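Local coordinates for structural polyprotein, VP3 (Israeli acute paralysis virus, PDB 5CDD) that probably serves as one of the jelly-roll coat proteins that assemble into the icosahedral capsid of this honeybee virus, at residues E200-V205 / W261-D266; M54-V59 / V267-P272; R113-I118 / Q281-P286; M137-T142 / G236-R241. All blocks are in the same frame, centred on the assembly; numbering follows the deposited sequence.

In the fold
Following the chain from its N terminus, 54-59 is the first segment met and 113-118 the second. Their partners lie near the C-terminal end, so interaction 2 closes a loop of 207 residues and interaction 3 one of 162. These two loops cross, and each encloses interactions 1 and 4. Segment 137-142 then finds 236-241 in interaction 4, while 200-205 finds 261-266 in interaction 1; these two also cross, and they touch each other around strand 132-144. Interaction 1 spans one sheet of the jelly roll and interaction 4 joins its two sheets. Interaction 2 sets the short helix 56-60 against strand 267-270, and interaction 3 ties the C-terminal arm to strand 111-118.

Interaction 1 (E200-V205 / W261-D266); sequences EVTIRV and WKWAED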
loop_
_atom_site.group_PDB
_atom_site.type_symbol
_atom_site.label_atom_id
_atom_site.label_comp_id
_atom_site.label_asym_id
_atom_site.label_seq_id
_atom_site.Cartn_x
_atom_site.Cartn_y
_atom_site.Cartn_z
ATOM N N GLU B 200 50.370 41.320 -11.192
ATOM C CA GLU B 200 49.457 40.289 -11.659
ATOM C C GLU B 200 48.081 40.830 -12.023
ATOM O O GLU B 200 47.755 41.985 -11.758
ATOM C CB GLU B 200 49.297 39.247 -10.557
ATOM C CG GLU B 200 49.613 37.827 -10.952
ATOM C CD GLU B 200 49.789 36.939 -9.732
ATOM O OE1 GLU B 200 48.920 36.979 -8.833
ATOM O OE2 GLU B 200 50.791 36.200 -9.676
ATOM N N VAL B 201 47.288 39.963 -12.643
ATOM C CA VAL B 201 45.918 40.261 -13.039
ATOM C C VAL B 201 45.268 38.967 -13.502
ATOM O O VAL B 201 45.869 38.190 -14.244
ATOM C CB VAL B 201 45.830 41.290 -14.197
ATOM C CG1 VAL B 201 46.476 40.742 -15.457
ATOM C CG2 VAL B 201 44.370 41.630 -14.465
ATOM N N THR B 202 44.050 38.724 -13.033
ATOM C CA THR B 202 43.318 37.538 -13.436
ATOM C C THR B 202 42.180 37.999 -14.334
ATOM O O THR B 202 41.283 38.719 -13.899
ATOM C CB THR B 202 42.738 36.795 -12.228
ATOM O OG1 THR B 202 43.808 36.275 -11.430
ATOM C CG2 THR B 202 41.857 35.648 -12.687
ATOM N N ILE B 203 42.231 37.599 -15.597
ATOM C CA ILE B 203 41.200 37.979 -16.547
ATOM C C ILE B 203 40.232 36.823 -16.754
ATOM O O ILE B 203 40.635 35.712 -17.096
ATOM C CB ILE B 203 41.824 38.389 -17.897
ATOM C CG1 ILE B 203 42.753 39.591 -17.690
ATOM C CG2 ILE B 203 40.729 38.725 -18.897
ATOM C CD1 ILE B 203 43.513 40.010 -18.922
ATOM N N ARG B 204 38.951 37.096 -16.534
ATOM C CA ARG B 204 37.909 36.091 -16.685
ATOM C C ARG B 204 37.056 36.425 -17.899
ATOM O O ARG B 204 36.437 37.489 -17.965
ATOM C CB ARG B 204 37.036 36.056 -15.430
ATOM C CG ARG B 204 37.822 35.836 -14.148
ATOM C CD ARG B 204 36.937 35.841 -12.905
ATOM N NE ARG B 204 36.004 34.716 -12.868
ATOM C CZ ARG B 204 34.789 34.728 -13.408
ATOM N NH1 ARG B 204 34.346 35.812 -14.033
ATOM N NH2 ARG B 204 34.016 33.651 -13.326
ATOM N N VAL B 205 37.022 35.511 -18.863
ATOM C CA VAL B 205 36.243 35.721 -20.075
ATOM C C VAL B 205 35.037 34.786 -20.156
ATOM O O VAL B 205 35.178 33.597 -20.447
ATOM C CB VAL B 205 37.116 35.517 -21.335
ATOM C CG1 VAL B 205 36.332 35.903 -22.582
ATOM C CG2 VAL B 205 38.387 36.342 -21.227
ATOM N N TRP B 261 48.754 31.650 -16.667
ATOM C CA TRP B 261 48.081 30.485 -16.104
ATOM C C TRP B 261 46.709 30.342 -16.750
ATOM O O TRP B 261 46.086 31.337 -17.119
ATOM C CB TRP B 261 47.916 30.632 -14.590
ATOM C CG TRP B 261 49.209 30.684 -13.834
ATOM C CD1 TRP B 261 50.106 31.715 -13.806
ATOM C CD2 TRP B 261 49.747 29.661 -12.988
ATOM N NE1 TRP B 261 51.169 31.396 -12.993
ATOM C CE2 TRP B 261 50.974 30.141 -12.479
ATOM C CE3 TRP B 261 49.312 28.383 -12.611
ATOM C CZ2 TRP B 261 51.772 29.388 -11.611
ATOM C CZ3 TRP B 261 50.105 27.633 -11.746
ATOM C CH2 TRP B 261 51.322 28.140 -11.257
ATOM N N LYS B 262 46.238 29.105 -16.878
ATOM C CA LYS B 262 44.940 28.849 -17.492
ATOM C C LYS B 262 44.089 27.852 -16.712
ATOM O O LYS B 262 44.596 26.865 -16.178
ATOM C CB LYS B 262 45.139 28.336 -18.923
ATOM C CG LYS B 262 43.851 27.957 -19.637
ATOM C CD LYS B 262 44.125 27.393 -21.023
ATOM C CE LYS B 262 42.831 27.001 -21.723
ATOM N NZ LYS B 262 43.059 26.507 -23.109
ATOM N N TRP B 263 42.789 28.124 -16.652
ATOM C CA TRP B 263 41.836 27.252 -15.973
ATOM C C TRP B 263 40.427 27.724 -16.331
ATOM O O TRP B 263 40.260 28.807 -16.892
ATOM C CB TRP B 263 42.069 27.266 -14.454
ATOM C CG TRP B 263 41.572 28.478 -13.727
ATOM C CD1 TRP B 263 40.320 28.673 -13.216
ATOM C CD2 TRP B 263 42.316 29.667 -13.430
ATOM N NE1 TRP B 263 40.238 29.907 -12.617
ATOM C CE2 TRP B 263 41.448 30.540 -12.735
ATOM C CE3 TRP B 263 43.630 30.081 -13.686
ATOM C CZ2 TRP B 263 41.854 31.804 -12.291
ATOM C CZ3 TRP B 263 44.034 31.340 -13.242
ATOM C CH2 TRP B 263 43.145 32.184 -12.553
ATOM N N ALA B 264 39.420 26.911 -16.027
ATOM C CA ALA B 264 38.043 27.268 -16.360
ATOM C C ALA B 264 37.083 27.259 -15.175
ATOM O O ALA B 264 37.341 26.634 -14.146
ATOM C CB ALA B 264 37.523 26.334 -17.448
ATOM N N GLU B 265 35.966 27.962 -15.338
ATOM C CA GLU B 265 34.941 28.042 -14.304
ATOM C C GLU B 265 33.577 28.002 -14.982
ATOM O O GLU B 265 33.472 28.259 -16.180
ATOM C CB GLU B 265 35.084 29.335 -13.506
ATOM C CG GLU B 265 36.503 29.612 -13.047
ATOM C CD GLU B 265 36.591 30.785 -12.093
ATOM O OE1 GLU B 265 35.866 31.780 -12.300
ATOM O OE2 GLU B 265 37.399 30.717 -11.141
ATOM N N ASP B 266 32.537 27.685 -14.215
ATOM C CA ASP B 266 31.185 27.593 -14.753
ATOM C C ASP B 266 31.235 26.648 -15.948
ATOM O O ASP B 266 30.679 26.931 -17.011
ATOM C CB ASP B 266 30.693 28.973 -15.192
ATOM C CG ASP B 266 30.743 29.990 -14.069
ATOM O OD1 ASP B 266 30.190 29.703 -12.985
ATOM O OD2 ASP B 266 31.337 31.076 -14.271
#
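Arg204 and Glu265 form the polar half of this contact through a side-on salt bridge in which two guanidinium nitrogens share one carboxylate oxygen. NH2 of Arg204 reaches OE1 of Glu265 at 2.8 Å, nearly in line with the C-O bond, and NE of Arg204 reaches the same OE1 at 3.0 Å from the syn side but tilted about 32° out of the carboxylate plane. The oxygen sits close to the guanidinium plane, yet the two flat groups are turned 51° apart, and both bonds are somewhat bent. A bend of the arginine chain at chi3 (66°) presents the NE edge to the acid. Asp266 OD2 adds a long ion pair to Arg204 NH2 at 3.8 Å and also bonds to Thr136 OG1. The other carboxylate oxygen of Glu265, OE2, accepts a weak hydrogen bond from the Trp263 indole NE1 at 3.3 Å, linking the charged network to the aromatic ring.

The apolar half is smaller: Thr202 CG2 meets Trp263 CH2 at 3.7 Å, approaching the indole obliquely. The Thr202 hydroxyl turns to Asn8 of a neighbouring subunit, whose strand extends the sheet beyond 202-205.

Strand 132-144 runs between the two segments and bonds to both, so these side chains bridge over Cys138. By their order in the sheet, 255-265, 132-144 and 202-205 probably correspond to I, D and G of the viral jelly roll's BIDG sheet.

Interaction 2 (M54-V59 / V267-P272); sequences MAIGYV and VVVVEP
Ile56 meets Val267 and Val269 with two different ends of its side chain. Its CG2 methyl lies 4.0 Å from CG1 of Val267, and its CD1 lies 4.3 Å from CG2 of Val269. The contact is purely apolar and modest in area, with the Ile56 and Val267 side chains crossing at about a right angle. Ile56 divides its branches between the two valines: CG2 is anti to the backbone N, while the longer CG1-CD1 arm is anti to the carbonyl carbon (chi1 -66°) and extended. Val267 and Val269 can both receive it because they are alternate residues of an extended strand and direct their CB atoms to the same side; that of Val268, between them, points away.

The contact joins two elements at the margin of the viral jelly roll: the short helix 56-60, which precedes strand B (64-72), and strand 267-270, which follows strand I (255-265) after the chain turns a corner at Asp266.

Ile56 is held at the start of its helix. Ala55 occupies the N-cap position, and its carbonyl O accepts a bond from Val59 N at 3.0 Å and a weak one from Tyr58 N, despite its 2.9 Å length. On the strand side, Val268 and Val270 bond through their backbones to strand 132-144 and its approach. Val267 also packs on Ala135 and Met95, and Val269 on Phe130. Ile56 also packs on Ile36 of a neighbouring subunit.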
loop_
_atom_site.group_PDB
_atom_site.type_symbol
_atom_site.label_atom_id
_atom_site.label_comp_id
_atom_site.label_asym_id
_atom_site.label_seq_id
_atom_site.Cartn_x
_atom_site.Cartn_y
_atom_site.Cartn_z
ATOM N N MET B 54 37.006 14.985 -7.456
ATOM C CA MET B 54 36.611 14.526 -8.780
ATOM C C MET B 54 35.509 15.360 -9.417
ATOM O O MET B 54 35.007 15.025 -10.488
ATOM C CB MET B 54 36.198 13.054 -8.734
ATOM C CG MET B 54 37.357 12.128 -8.425
ATOM S SD MET B 54 37.119 10.456 -9.039
ATOM C CE MET B 54 37.536 10.673 -10.764
ATOM N N ALA B 55 35.136 16.452 -8.760
ATOM C CA ALA B 55 34.110 17.334 -9.294
ATOM C C ALA B 55 34.705 18.046 -10.506
ATOM O O ALA B 55 35.824 18.555 -10.443
ATOM C CB ALA B 55 33.692 18.344 -8.241
ATOM N N ILE B 56 33.963 18.073 -11.610
ATOM C CA ILE B 56 34.436 18.719 -12.832
ATOM C C ILE B 56 34.950 20.137 -12.588
ATOM O O ILE B 56 35.972 20.537 -13.145
ATOM C CB ILE B 56 33.321 18.775 -13.902
ATOM C CG1 ILE B 56 32.966 17.360 -14.356
ATOM C CG2 ILE B 56 33.780 19.589 -15.098
ATOM C CD1 ILE B 56 31.914 17.318 -15.448
ATOM N N GLY B 57 34.241 20.893 -11.756
ATOM C CA GLY B 57 34.648 22.257 -11.471
ATOM C C GLY B 57 35.962 22.340 -10.721
ATOM O O GLY B 57 36.751 23.261 -10.934
ATOM N N TYR B 58 36.197 21.376 -9.839
ATOM C CA TYR B 58 37.421 21.343 -9.053
ATOM C C TYR B 58 38.621 21.026 -9.935
ATOM O O TYR B 58 39.667 21.669 -9.827
ATOM C CB TYR B 58 37.309 20.290 -7.949
ATOM C CG TYR B 58 38.531 20.201 -7.061
ATOM C CD1 TYR B 58 38.829 21.210 -6.146
ATOM C CD2 TYR B 58 39.399 19.115 -7.148
ATOM C CE1 TYR B 58 39.962 21.138 -5.339
ATOM C CE2 TYR B 58 40.532 19.032 -6.347
ATOM C CZ TYR B 58 40.808 20.047 -5.446
ATOM O OH TYR B 58 41.936 19.968 -4.661
ATOM N N VAL B 59 38.464 20.033 -10.807
ATOM C CA VAL B 59 39.534 19.615 -11.708
ATOM C C VAL B 59 39.885 20.695 -12.730
ATOM O O VAL B 59 41.060 20.987 -12.958
ATOM C CB VAL B 59 39.149 18.330 -12.473
ATOM C CG1 VAL B 59 40.344 17.816 -13.259
ATOM C CG2 VAL B 59 38.650 17.274 -11.502
ATOM N N VAL B 267 31.909 25.519 -15.752
ATOM C CA VAL B 267 32.078 24.519 -16.792
ATOM C C VAL B 267 30.896 23.582 -16.962
ATOM O O VAL B 267 30.253 23.184 -15.992
ATOM C CB VAL B 267 33.331 23.656 -16.521
ATOM C CG1 VAL B 267 33.506 22.627 -17.624
ATOM C CG2 VAL B 267 34.561 24.537 -16.416
ATOM N N VAL B 268 30.617 23.247 -18.216
ATOM C CA VAL B 268 29.554 22.322 -18.567
ATOM C C VAL B 268 30.014 21.637 -19.846
ATOM O O VAL B 268 30.506 22.293 -20.765
ATOM C CB VAL B 268 28.206 23.040 -18.818
ATOM C CG1 VAL B 268 27.813 23.840 -17.607
ATOM C CG2 VAL B 268 28.299 23.944 -20.015
ATOM N N VAL B 269 29.889 20.316 -19.889
ATOM C CA VAL B 269 30.293 19.561 -21.063
ATOM C C VAL B 269 29.105 18.809 -21.638
ATOM O O VAL B 269 28.174 18.448 -20.912
ATOM C CB VAL B 269 31.413 18.565 -20.727
ATOM C CG1 VAL B 269 32.666 19.320 -20.325
ATOM C CG2 VAL B 269 30.970 17.637 -19.613
ATOM N N VAL B 270 29.134 18.582 -22.947
ATOM C CA VAL B 270 28.050 17.880 -23.620
ATOM C C VAL B 270 28.567 16.646 -24.354
ATOM O O VAL B 270 29.626 16.688 -24.978
ATOM C CB VAL B 270 27.340 18.807 -24.626
ATOM C CG1 VAL B 270 26.163 18.085 -25.268
ATOM C CG2 VAL B 270 26.872 20.060 -23.916
ATOM N N GLU B 271 27.794 15.577 -24.220
ATOM C CA GLU B 271 28.072 14.312 -24.851
ATOM C C GLU B 271 29.087 13.577 -24.013
ATOM O O GLU B 271 29.805 14.190 -23.213
ATOM C CB GLU B 271 28.624 14.524 -26.262
ATOM C CG GLU B 271 28.675 13.260 -27.104
ATOM C CD GLU B 271 28.428 13.530 -28.575
ATOM O OE1 GLU B 271 28.620 14.686 -29.010
ATOM O OE2 GLU B 271 28.044 12.588 -29.298
ATOM N N PRO B 272 29.156 12.211 -24.237
ATOM C CA PRO B 272 30.191 11.536 -23.462
ATOM C C PRO B 272 31.079 10.846 -24.482
ATOM O O PRO B 272 31.096 9.617 -24.587
ATOM C CB PRO B 272 29.369 10.493 -22.708
ATOM C CG PRO B 272 28.331 10.057 -23.714
ATOM C CD PRO B 272 28.268 11.101 -24.808
#

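Interaction 3 (R113-I118 / Q281-P286); sequences RETEVI and QVYRPP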
loop_
_atom_site.group_PDB
_atom_site.type_symbol
_atom_site.label_atom_id
_atom_site.label_comp_id
_atom_site.label_asym_id
_atom_site.label_seq_id
_atom_site.Cartn_x
_atom_site.Cartn_y
_atom_site.Cartn_z
ATOM N N ARG B 113 58.564 9.877 -38.813
ATOM C CA ARG B 113 57.295 9.676 -38.127
ATOM C C ARG B 113 57.015 10.834 -37.185
ATOM O O ARG B 113 57.711 11.015 -36.187
ATOM C CB ARG B 113 57.309 8.371 -37.330
ATOM C CG ARG B 113 56.019 8.116 -36.563
ATOM C CD ARG B 113 55.998 6.731 -35.947
ATOM N NE ARG B 113 56.302 5.707 -36.942
ATOM C CZ ARG B 113 56.246 4.398 -36.715
ATOM N NH1 ARG B 113 56.545 3.545 -37.688
ATOM N NH2 ARG B 113 55.884 3.943 -35.523
ATOM N N GLU B 114 55.995 11.621 -37.509
ATOM C CA GLU B 114 55.623 12.760 -36.681
ATOM C C GLU B 114 54.469 12.411 -35.751
ATOM O O GLU B 114 53.428 11.925 -36.194
ATOM C CB GLU B 114 55.211 13.947 -37.550
ATOM C CG GLU B 114 56.293 14.468 -38.468
ATOM C CD GLU B 114 55.883 15.755 -39.154
ATOM O OE1 GLU B 114 54.815 15.769 -39.805
ATOM O OE2 GLU B 114 56.629 16.752 -39.042
ATOM N N THR B 115 54.661 12.670 -34.462
ATOM C CA THR B 115 53.637 12.407 -33.458
ATOM C C THR B 115 53.303 13.712 -32.742
ATOM O O THR B 115 54.201 14.431 -32.309
ATOM C CB THR B 115 54.123 11.383 -32.408
ATOM O OG1 THR B 115 54.378 10.126 -33.044
ATOM C CG2 THR B 115 53.073 11.192 -31.327
ATOM N N GLU B 116 52.015 14.018 -32.627
ATOM C CA GLU B 116 51.585 15.239 -31.952
ATOM C C GLU B 116 51.602 15.045 -30.439
ATOM O O GLU B 116 51.049 14.074 -29.921
ATOM C CB GLU B 116 50.166 15.626 -32.378
ATOM C CG GLU B 116 49.981 15.872 -33.862
ATOM C CD GLU B 116 48.568 16.318 -34.202
ATOM O OE1 GLU B 116 47.610 15.594 -33.854
ATOM O OE2 GLU B 116 48.419 17.393 -34.816
ATOM N N VAL B 117 52.252 15.968 -29.739
ATOM C CA VAL B 117 52.320 15.926 -28.282
ATOM C C VAL B 117 51.717 17.229 -27.784
ATOM O O VAL B 117 52.252 18.310 -28.015
ATOM C CB VAL B 117 53.761 15.813 -27.771
ATOM C CG1 VAL B 117 53.769 15.794 -26.257
ATOM C CG2 VAL B 117 54.393 14.548 -28.296
ATOM N N ILE B 118 50.597 17.112 -27.091
ATOM C CA ILE B 118 49.873 18.263 -26.589
ATOM C C ILE B 118 50.050 18.432 -25.075
ATOM O O ILE B 118 49.700 17.544 -24.301
ATOM C CB ILE B 118 48.386 18.093 -26.957
ATOM C CG1 ILE B 118 48.276 17.672 -28.432
ATOM C CG2 ILE B 118 47.640 19.376 -26.734
ATOM C CD1 ILE B 118 46.916 17.161 -28.839
ATOM N N GLN B 281 44.300 9.582 -25.776
ATOM C CA GLN B 281 45.524 8.855 -25.469
ATOM C C GLN B 281 46.533 9.731 -24.756
ATOM O O GLN B 281 46.706 10.899 -25.094
ATOM C CB GLN B 281 46.140 8.292 -26.753
ATOM C CG GLN B 281 47.535 7.716 -26.575
ATOM C CD GLN B 281 48.037 7.012 -27.822
ATOM O OE1 GLN B 281 47.898 7.521 -28.936
ATOM N NE2 GLN B 281 48.637 5.841 -27.641
ATOM N N VAL B 282 47.196 9.154 -23.761
ATOM C CA VAL B 282 48.196 9.871 -22.986
ATOM C C VAL B 282 49.582 9.644 -23.575
ATOM O O VAL B 282 50.000 8.502 -23.775
ATOM C CB VAL B 282 48.206 9.393 -21.525
ATOM C CG1 VAL B 282 49.284 10.128 -20.752
ATOM C CG2 VAL B 282 46.839 9.619 -20.898
ATOM N N TYR B 283 50.293 10.732 -23.858
ATOM C CA TYR B 283 51.635 10.618 -24.410
ATOM C C TYR B 283 52.587 10.172 -23.310
ATOM O O TYR B 283 52.658 10.785 -22.244
ATOM C CB TYR B 283 52.112 11.951 -24.985
ATOM C CG TYR B 283 53.487 11.844 -25.591
ATOM C CD1 TYR B 283 53.698 11.134 -26.774
ATOM C CD2 TYR B 283 54.590 12.401 -24.952
ATOM C CE1 TYR B 283 54.973 10.978 -27.300
ATOM C CE2 TYR B 283 55.870 12.251 -25.469
ATOM C CZ TYR B 283 56.055 11.538 -26.642
ATOM O OH TYR B 283 57.322 11.368 -27.147
ATOM N N ARG B 284 53.324 9.103 -23.583
ATOM C CA ARG B 284 54.254 8.552 -22.613
ATOM C C ARG B 284 55.683 8.626 -23.120
ATOM O O ARG B 284 56.076 7.841 -23.979
ATOM C CB ARG B 284 53.875 7.105 -22.331
ATOM C CG ARG B 284 52.381 6.911 -22.142
ATOM C CD ARG B 284 52.082 5.457 -21.973
ATOM N NE ARG B 284 52.727 4.949 -20.781
ATOM C CZ ARG B 284 53.089 3.685 -20.618
ATOM N NH1 ARG B 284 52.868 2.802 -21.583
ATOM N NH2 ARG B 284 53.675 3.311 -19.487
ATOM N N PRO B 285 56.488 9.562 -22.574
ATOM C CA PRO B 285 57.887 9.747 -22.976
ATOM C C PRO B 285 58.720 8.467 -23.089
ATOM O O PRO B 285 58.997 7.806 -22.089
ATOM C CB PRO B 285 58.431 10.690 -21.900
ATOM C CG PRO B 285 57.236 11.507 -21.532
ATOM C CD PRO B 285 56.160 10.445 -21.439
ATOM N N PRO B 286 59.127 8.097 -24.317
ATOM C CA PRO B 286 59.933 6.883 -24.479
ATOM C C PRO B 286 61.281 7.058 -23.778
ATOM O O PRO B 286 61.691 8.180 -23.473
ATOM C CB PRO B 286 60.094 6.768 -25.994
ATOM C CG PRO B 286 58.877 7.449 -26.524
ATOM C CD PRO B 286 58.766 8.658 -25.631
#
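The phenol oxygen of Tyr283 hydrogen-bonds to the carbonyl O of Leu37 of a neighbouring subunit, while the ring that carries it takes Val117 of its own chain against one face. The contact joins a beta hairpin, made by strands 101-106 and 111-118, to the C-terminal arm that leaves the jelly roll. Strand 111-118 and the short, weakly bonded strand around 282-283 do not bond to each other; both take part in antiparallel pairing with a second neighbouring subunit, so that chain continues the sheet across the interface.

The CA atoms of Val117 and Tyr283 are 6.6 Å apart, the nearest such pair across the two segments. With CG anti to the backbone N (chi1 -179°), the tyrosine ring stands out from the arm toward the hairpin. Arg103 of the hairpin, Val36 of the first neighbour and Gln200 of the second also pack on Tyr283, so its burial is shared among three chains. Thr115, one alternate position along the strand, brings CG2 to 4.5 Å from Tyr283 CE1, an oblique and loose approach. Its hydroxyl is bonded instead to the Thr203 hydroxyl of the second neighbour.

Val117 makes the main contact with both methyls. CG1 comes to 3.7 Å from Tyr283 CD2, toward the CB side of the ring. CG2 forms a CH-pi interaction over the centre of the ring, 3.6 Å from the centroid and only 5° off the ring normal.

Interaction 4 (M137-T142 / G236-R241); sequences MCYRIT and GFLCIR
The interior of the jelly-roll sandwich is where Tyr139 and Ile141 of strand 132-144 meet Leu238 and Ile240 of strand 236-247. The first strand corresponds to D of the BIDG sheet and the second to H of the CHEF sheet, so this contact joins the two facing sheets through side chains alone. The segments run in roughly the same direction, with Tyr139 level with Leu238 and Ile141 with Ile240; the CA atoms of each pair are 9.7 Å apart. Alternate residues point inward on both sides, while Cys138 and Phe237 direct their CB atoms away from the interface.

At one level, Leu238 offers a single methyl to the Tyr139 ring. CD1 of Leu238 lies 3.5 Å from CD2 of Tyr139 and 3.9 Å from its CE2, approaching the ring obliquely near its CD2-CE2 bond. The phenol oxygen makes a weak hydrogen bond with the backbone N of Gly94. Phe14 of a neighbouring subunit also packs on Leu238.

At the other level Ile141 meets Ile240; Ile203 and Ile258 also touch Ile141, and Leu153 touches Ile240. With CG1 anti to the carbonyl carbon and the chain extended beyond it (chi2 174° and 177°), each isoleucine reaches toward the facing sheet, and the two meet tip to tip, CD1 of Ile141 to CD1 of Ile240, at 4.1 Å.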
loop_
_atom_site.group_PDB
_atom_site.type_symbol
_atom_site.label_atom_id
_atom_site.label_comp_id
_atom_site.label_asym_id
_atom_site.label_seq_id
_atom_site.Cartn_x
_atom_site.Cartn_y
_atom_site.Cartn_z
ATOM N N MET B 137 36.435 31.104 -19.292
ATOM C CA MET B 137 37.875 30.897 -19.292
ATOM C C MET B 137 38.598 31.921 -18.436
ATOM O O MET B 137 38.370 33.125 -18.561
ATOM C CB MET B 137 38.410 30.940 -20.722
ATOM C CG MET B 137 37.811 29.874 -21.623
ATOM S SD MET B 137 37.839 28.241 -20.850
ATOM C CE MET B 137 39.603 27.955 -20.714
ATOM N N CYS B 138 39.473 31.434 -17.563
ATOM C CA CYS B 138 40.228 32.308 -16.678
ATOM C C CYS B 138 41.718 32.239 -16.971
ATOM O O CYS B 138 42.275 31.161 -17.187
ATOM C CB CYS B 138 39.966 31.927 -15.225
ATOM S SG CYS B 138 38.230 32.032 -14.762
ATOM N N TYR B 139 42.354 33.405 -16.972
ATOM C CA TYR B 139 43.779 33.510 -17.249
ATOM C C TYR B 139 44.435 34.465 -16.261
ATOM O O TYR B 139 43.920 35.554 -16.012
ATOM C CB TYR B 139 43.986 34.034 -18.675
ATOM C CG TYR B 139 43.328 33.190 -19.744
ATOM C CD1 TYR B 139 43.927 32.018 -20.200
ATOM C CD2 TYR B 139 42.091 33.550 -20.282
ATOM C CE1 TYR B 139 43.316 31.224 -21.167
ATOM C CE2 TYR B 139 41.466 32.759 -21.251
ATOM C CZ TYR B 139 42.087 31.597 -21.688
ATOM O OH TYR B 139 41.478 30.803 -22.637
ATOM N N ARG B 140 45.560 34.052 -15.687
ATOM C CA ARG B 140 46.290 34.906 -14.759
ATOM C C ARG B 140 47.618 35.253 -15.410
ATOM O O ARG B 140 48.395 34.368 -15.756
ATOM C CB ARG B 140 46.529 34.196 -13.426
ATOM C CG ARG B 140 47.257 35.049 -12.395
ATOM C CD ARG B 140 47.038 34.510 -10.982
ATOM N NE ARG B 140 47.570 33.161 -10.802
ATOM C CZ ARG B 140 48.826 32.879 -10.474
ATOM N NH1 ARG B 140 49.696 33.855 -10.281
ATOM N NH2 ARG B 140 49.208 31.618 -10.345
ATOM N N ILE B 141 47.865 36.548 -15.579
ATOM C CA ILE B 141 49.085 37.026 -16.210
ATOM C C ILE B 141 50.003 37.685 -15.188
ATOM O O ILE B 141 49.684 38.732 -14.621
ATOM C CB ILE B 141 48.742 38.019 -17.327
ATOM C CG1 ILE B 141 47.768 37.355 -18.307
ATOM C CG2 ILE B 141 50.012 38.470 -18.036
ATOM C CD1 ILE B 141 47.234 38.286 -19.370
ATOM N N THR B 142 51.146 37.046 -14.961
ATOM C CA THR B 142 52.127 37.533 -14.005
ATOM C C THR B 142 53.367 38.061 -14.723
ATOM O O THR B 142 53.825 37.481 -15.704
ATOM C CB THR B 142 52.578 36.412 -13.049
ATOM O OG1 THR B 142 51.431 35.765 -12.480
ATOM C CG2 THR B 142 53.444 36.991 -11.941
ATOM N N GLY B 236 37.205 33.080 -29.840
ATOM C CA GLY B 236 37.954 34.324 -29.827
ATOM C C GLY B 236 39.382 34.153 -29.360
ATOM O O GLY B 236 39.905 33.039 -29.345
ATOM N N PHE B 237 40.016 35.255 -28.969
ATOM C CA PHE B 237 41.395 35.200 -28.512
ATOM C C PHE B 237 41.802 36.424 -27.703
ATOM O O PHE B 237 41.166 37.477 -27.773
ATOM C CB PHE B 237 42.333 35.049 -29.718
ATOM C CG PHE B 237 42.360 36.250 -30.630
ATOM C CD1 PHE B 237 43.212 37.321 -30.373
ATOM C CD2 PHE B 237 41.528 36.314 -31.747
ATOM C CE1 PHE B 237 43.237 38.438 -31.212
ATOM C CE2 PHE B 237 41.545 37.427 -32.592
ATOM C CZ PHE B 237 42.402 38.490 -32.323
ATOM N N LEU B 238 42.863 36.264 -26.920
ATOM C CA LEU B 238 43.404 37.346 -26.111
ATOM C C LEU B 238 44.698 37.772 -26.778
ATOM O O LEU B 238 45.371 36.959 -27.406
ATOM C CB LEU B 238 43.708 36.874 -24.690
ATOM C CG LEU B 238 42.550 36.618 -23.734
ATOM C CD1 LEU B 238 43.084 36.079 -22.430
ATOM C CD2 LEU B 238 41.794 37.898 -23.477
ATOM N N CYS B 239 45.053 39.041 -26.635
ATOM C CA CYS B 239 46.272 39.542 -27.243
ATOM C C CYS B 239 47.048 40.397 -26.251
ATOM O O CYS B 239 46.506 41.341 -25.676
ATOM C CB CYS B 239 45.927 40.352 -28.492
ATOM S SG CYS B 239 47.337 40.730 -29.537
ATOM N N ILE B 240 48.320 40.056 -26.055
ATOM C CA ILE B 240 49.178 40.785 -25.128
ATOM C C ILE B 240 50.168 41.674 -25.886
ATOM O O ILE B 240 51.155 41.189 -26.444
ATOM C CB ILE B 240 49.957 39.807 -24.223
ATOM C CG1 ILE B 240 48.980 38.841 -23.550
ATOM C CG2 ILE B 240 50.735 40.578 -23.169
ATOM C CD1 ILE B 240 49.645 37.782 -22.698
ATOM N N ARG B 241 49.897 42.977 -25.898
ATOM C CA ARG B 241 50.749 43.938 -26.593
ATOM C C ARG B 241 51.155 45.083 -25.672
ATOM O O ARG B 241 50.342 45.585 -24.897
ATOM C CB ARG B 241 50.015 44.516 -27.805
ATOM C CG ARG B 241 49.457 43.475 -28.755
ATOM C CD ARG B 241 48.818 44.123 -29.972
ATOM N NE ARG B 241 47.840 45.141 -29.605
ATOM C CZ ARG B 241 47.005 45.716 -30.463
ATOM N NH1 ARG B 241 47.026 45.370 -31.743
ATOM N NH2 ARG B 241 46.151 46.639 -30.043
#